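Local structure of catalase (Pseudomonas syringae, 1M7S) at residues 4-15 against 32-40. The protein uses heme to decompose hydrogen peroxide into water and oxygen, protecting the cell from the toxic effects of the peroxide. Numbering follows the deposited sequence.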
loop_
_atom_site.group_PDB
_atom_site.type_symbol
_atom_site.label_atom_id
_atom_site.label_comp_id
_atom_site.label_asym_id
_atom_site.label_seq_id
_atom_site.Cartn_x
_atom_site.Cartn_y
_atom_site.Cartn_z
ATOM N N LEU A 4 -24.941 18.752 -1.525
ATOM C CA LEU A 4 -23.684 18.078 -1.192
ATOM C C LEU A 4 -24.065 16.669 -0.763
ATOM O O LEU A 4 -25.072 16.458 -0.055
ATOM C CB LEU A 4 -23.112 18.839 0.018
ATOM C CG LEU A 4 -21.857 18.296 0.722
ATOM C CD1 LEU A 4 -20.653 18.442 -0.211
ATOM C CD2 LEU A 4 -21.624 19.153 1.968
ATOM N N THR A 5 -23.298 15.656 -1.114
ATOM C CA THR A 5 -23.520 14.292 -0.743
ATOM C C THR A 5 -22.257 13.651 -0.121
ATOM O O THR A 5 -21.156 14.138 -0.368
ATOM C CB THR A 5 -23.900 13.320 -1.876
ATOM O OG1 THR A 5 -22.704 13.048 -2.647
ATOM C CG2 THR A 5 -24.981 13.902 -2.798
ATOM N N ARG A 6 -22.460 12.531 0.522
ATOM C CA ARG A 6 -21.406 11.640 1.003
ATOM C C ARG A 6 -21.037 10.719 -0.173
ATOM O O ARG A 6 -21.644 10.835 -1.249
ATOM C CB ARG A 6 -21.845 10.866 2.235
ATOM C CG ARG A 6 -22.203 11.686 3.464
ATOM C CD ARG A 6 -21.995 10.931 4.770
ATOM N NE ARG A 6 -22.618 9.618 4.738
ATOM C CZ ARG A 6 -23.884 9.246 4.933
ATOM N NH1 ARG A 6 -24.229 7.972 4.822
ATOM N NH2 ARG A 6 -24.760 10.160 5.280
ATOM N N ASP A 7 -20.004 9.895 -0.050
ATOM C CA ASP A 7 -19.555 9.000 -1.136
ATOM C C ASP A 7 -20.549 7.892 -1.474
ATOM O O ASP A 7 -20.515 7.333 -2.600
ATOM C CB ASP A 7 -18.164 8.478 -0.736
ATOM C CG ASP A 7 -17.056 9.537 -0.738
ATOM O OD1 ASP A 7 -17.198 10.647 -1.314
ATOM O OD2 ASP A 7 -15.933 9.233 -0.216
ATOM N N ASN A 8 -21.512 7.540 -0.604
ATOM C CA ASN A 8 -22.599 6.618 -0.946
ATOM C C ASN A 8 -23.814 7.321 -1.580
ATOM O O ASN A 8 -24.866 6.653 -1.736
ATOM C CB ASN A 8 -23.148 5.893 0.279
ATOM C CG ASN A 8 -23.966 6.794 1.205
ATOM O OD1 ASN A 8 -23.772 8.015 1.229
ATOM N ND2 ASN A 8 -24.890 6.192 1.984
ATOM N N GLY A 9 -23.701 8.597 -1.885
ATOM C CA GLY A 9 -24.779 9.373 -2.482
ATOM C C GLY A 9 -25.791 10.002 -1.514
ATOM O O GLY A 9 -26.630 10.762 -1.997
ATOM N N ALA A 10 -25.722 9.697 -0.226
ATOM C CA ALA A 10 -26.691 10.280 0.725
ATOM C C ALA A 10 -26.388 11.759 0.927
ATOM O O ALA A 10 -25.225 12.163 0.966
ATOM C CB ALA A 10 -26.723 9.508 2.031
ATOM N N VAL A 11 -27.442 12.591 0.895
ATOM C CA VAL A 11 -27.299 14.024 1.061
ATOM C C VAL A 11 -26.786 14.344 2.453
ATOM O O VAL A 11 -27.062 13.656 3.431
ATOM C CB VAL A 11 -28.604 14.807 0.770
ATOM C CG1 VAL A 11 -28.958 14.671 -0.721
ATOM C CG2 VAL A 11 -29.748 14.330 1.645
ATOM N N VAL A 12 -26.019 15.418 2.581
ATOM C CA VAL A 12 -25.496 15.912 3.843
ATOM C C VAL A 12 -26.401 16.991 4.430
ATOM O O VAL A 12 -26.857 17.871 3.724
ATOM C CB VAL A 12 -24.066 16.461 3.660
ATOM C CG1 VAL A 12 -23.546 17.175 4.909
ATOM C CG2 VAL A 12 -23.173 15.288 3.283
ATOM N N GLY A 13 -26.636 16.913 5.751
ATOM C CA GLY A 13 -27.510 17.935 6.356
ATOM C C GLY A 13 -26.795 19.174 6.849
ATOM O O GLY A 13 -27.441 20.242 6.954
ATOM N N ASP A 14 -25.571 19.044 7.362
ATOM C CA ASP A 14 -24.847 20.222 7.844
ATOM C C ASP A 14 -23.349 19.972 7.565
ATOM O O ASP A 14 -22.785 18.976 8.011
ATOM C CB ASP A 14 -25.101 20.504 9.311
ATOM C CG ASP A 14 -24.503 21.763 9.900
ATOM O OD1 ASP A 14 -23.582 22.388 9.330
ATOM O OD2 ASP A 14 -24.954 22.215 10.989
ATOM N N ASN A 15 -22.769 20.827 6.723
ATOM C CA ASN A 15 -21.337 20.625 6.424
ATOM C C ASN A 15 -20.448 21.580 7.191
ATOM O O ASN A 15 -19.267 21.799 6.806
ATOM C CB ASN A 15 -21.135 20.770 4.898
ATOM C CG ASN A 15 -19.809 20.255 4.427
ATOM O OD1 ASN A 15 -19.400 19.164 4.860
ATOM N ND2 ASN A 15 -19.152 21.014 3.558
ATOM N N VAL A 32 -20.740 10.356 10.619
ATOM C CA VAL A 32 -20.172 9.732 9.433
ATOM C C VAL A 32 -19.691 10.741 8.392
ATOM O O VAL A 32 -18.733 10.385 7.663
ATOM C CB VAL A 32 -21.144 8.695 8.828
ATOM C CG1 VAL A 32 -21.474 7.646 9.897
ATOM C CG2 VAL A 32 -22.436 9.288 8.344
ATOM N N GLN A 33 -20.278 11.939 8.310
ATOM C CA GLN A 33 -19.769 12.928 7.355
ATOM C C GLN A 33 -18.401 13.412 7.828
ATOM O O GLN A 33 -17.449 13.512 7.008
ATOM C CB GLN A 33 -20.721 14.094 7.109
ATOM C CG GLN A 33 -20.130 15.362 6.455
ATOM C CD GLN A 33 -19.889 15.159 4.968
ATOM O OE1 GLN A 33 -19.856 14.004 4.522
ATOM N NE2 GLN A 33 -19.691 16.205 4.173
ATOM N N LEU A 34 -18.290 13.779 9.110
ATOM C CA LEU A 34 -16.951 14.192 9.571
ATOM C C LEU A 34 -15.913 13.117 9.260
ATOM O O LEU A 34 -14.812 13.396 8.715
ATOM C CB LEU A 34 -17.006 14.490 11.070
ATOM C CG LEU A 34 -15.686 14.763 11.778
ATOM C CD1 LEU A 34 -15.084 16.079 11.252
ATOM C CD2 LEU A 34 -15.947 14.868 13.270
ATOM N N LEU A 35 -16.154 11.865 9.656
ATOM C CA LEU A 35 -15.206 10.770 9.519
ATOM C C LEU A 35 -14.891 10.452 8.067
ATOM O O LEU A 35 -13.698 10.295 7.743
ATOM C CB LEU A 35 -15.724 9.450 10.160
ATOM C CG LEU A 35 -15.537 9.212 11.666
ATOM C CD1 LEU A 35 -14.085 8.864 11.988
ATOM C CD2 LEU A 35 -15.890 10.406 12.506
ATOM N N GLN A 36 -15.891 10.492 7.169
ATOM C CA GLN A 36 -15.551 10.211 5.778
ATOM C C GLN A 36 -14.668 11.282 5.174
ATOM O O GLN A 36 -13.749 10.974 4.426
ATOM C CB GLN A 36 -16.824 10.083 4.914
ATOM C CG GLN A 36 -16.443 9.581 3.497
ATOM C CD GLN A 36 -17.748 9.161 2.792
ATOM O OE1 GLN A 36 -18.444 10.047 2.287
ATOM N NE2 GLN A 36 -18.009 7.860 2.795
ATOM N N LYS A 37 -15.007 12.571 5.375
ATOM C CA LYS A 37 -14.240 13.656 4.824
ATOM C C LYS A 37 -12.818 13.594 5.370
ATOM O O LYS A 37 -11.933 13.793 4.546
ATOM C CB LYS A 37 -14.736 15.072 5.200
ATOM C CG LYS A 37 -16.102 15.411 4.692
ATOM C CD LYS A 37 -16.542 16.768 5.234
ATOM C CE LYS A 37 -15.785 17.944 4.621
ATOM N NZ LYS A 37 -16.503 19.216 5.035
ATOM N N LEU A 38 -12.663 13.299 6.659
ATOM C CA LEU A 38 -11.291 13.255 7.200
ATOM C C LEU A 38 -10.540 12.030 6.657
ATOM O O LEU A 38 -9.393 12.202 6.246
ATOM C CB LEU A 38 -11.298 13.322 8.725
ATOM C CG LEU A 38 -11.696 14.664 9.362
ATOM C CD1 LEU A 38 -11.654 14.521 10.887
ATOM C CD2 LEU A 38 -10.722 15.743 8.881
ATOM N N GLN A 39 -11.177 10.874 6.559
ATOM C CA GLN A 39 -10.431 9.704 6.046
ATOM C C GLN A 39 -10.028 9.878 4.618
ATOM O O GLN A 39 -8.961 9.419 4.170
ATOM C CB GLN A 39 -11.255 8.430 6.307
ATOM C CG GLN A 39 -11.248 8.076 7.791
ATOM C CD GLN A 39 -11.528 6.596 8.059
ATOM O OE1 GLN A 39 -12.657 6.093 7.872
ATOM N NE2 GLN A 39 -10.520 5.892 8.576
ATOM N N ARG A 40 -10.908 10.481 3.766
ATOM C CA ARG A 40 -10.512 10.704 2.397
ATOM C C ARG A 40 -9.354 11.702 2.343
ATOM O O ARG A 40 -8.390 11.551 1.594
ATOM C CB ARG A 40 -11.683 11.300 1.545
ATOM C CG ARG A 40 -12.715 10.199 1.184
ATOM C CD ARG A 40 -12.111 9.071 0.344
ATOM N NE ARG A 40 -11.575 9.529 -0.915
ATOM C CZ ARG A 40 -12.206 9.813 -2.050
ATOM N NH1 ARG A 40 -11.499 10.262 -3.106
ATOM N NH2 ARG A 40 -13.518 9.713 -2.172
HETATM O O HOH W 1 -18.978 14.988 1.491
HETATM O O HOH W 2 -16.119 10.759 -3.959
HETATM O O HOH W 3 -20.946 6.945 2.593
HETATM O O HOH W 4 -16.919 19.663 2.114
#
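In the N-terminal arm that catalases thread between tetramer subunits, the type I turn from Arg6 to Gly9 meets helix 32-41 through Asp7, whose N-H gives Gln36 OE1 a nearly straight hydrogen bond (2.8 Å, 171°). Gln36 runs out from the helix with chi1 near trans (-172°) and lays its amide almost flat on the Asp7 carboxylate, the planes 19° apart. One helical turn on, Arg40 NH2 makes a salt bridge with Asp7 OD2 at 3.1 Å, from above the carboxylate plane; OD1 turns to Asn358 and Asn360 of the second subunit. At the other end, Asn15 OD1 accepts from Gln33 NE2 (3.1 Å) and Lys37 NZ (2.9 Å) on opposite faces of its amide, a double grip. Val12 CG2 rests against Gln33 CD (3.7 Å), a branched side chain beside the amide, while Val32 CG2 lies over one face of the Arg6 guanidinium, toward its rim, and Arg6 NH1 bonds to Leu313 O of the second subunit. Helix 32-41 and the loop before strand 20-21 lie far from their own chain's centre, among neighbouring subunits: Val32 packs on Val329 of the second, and Lys37 NZ salt-bridges Asp139 and hydrogen-bonds to Ile135 O, both of the third.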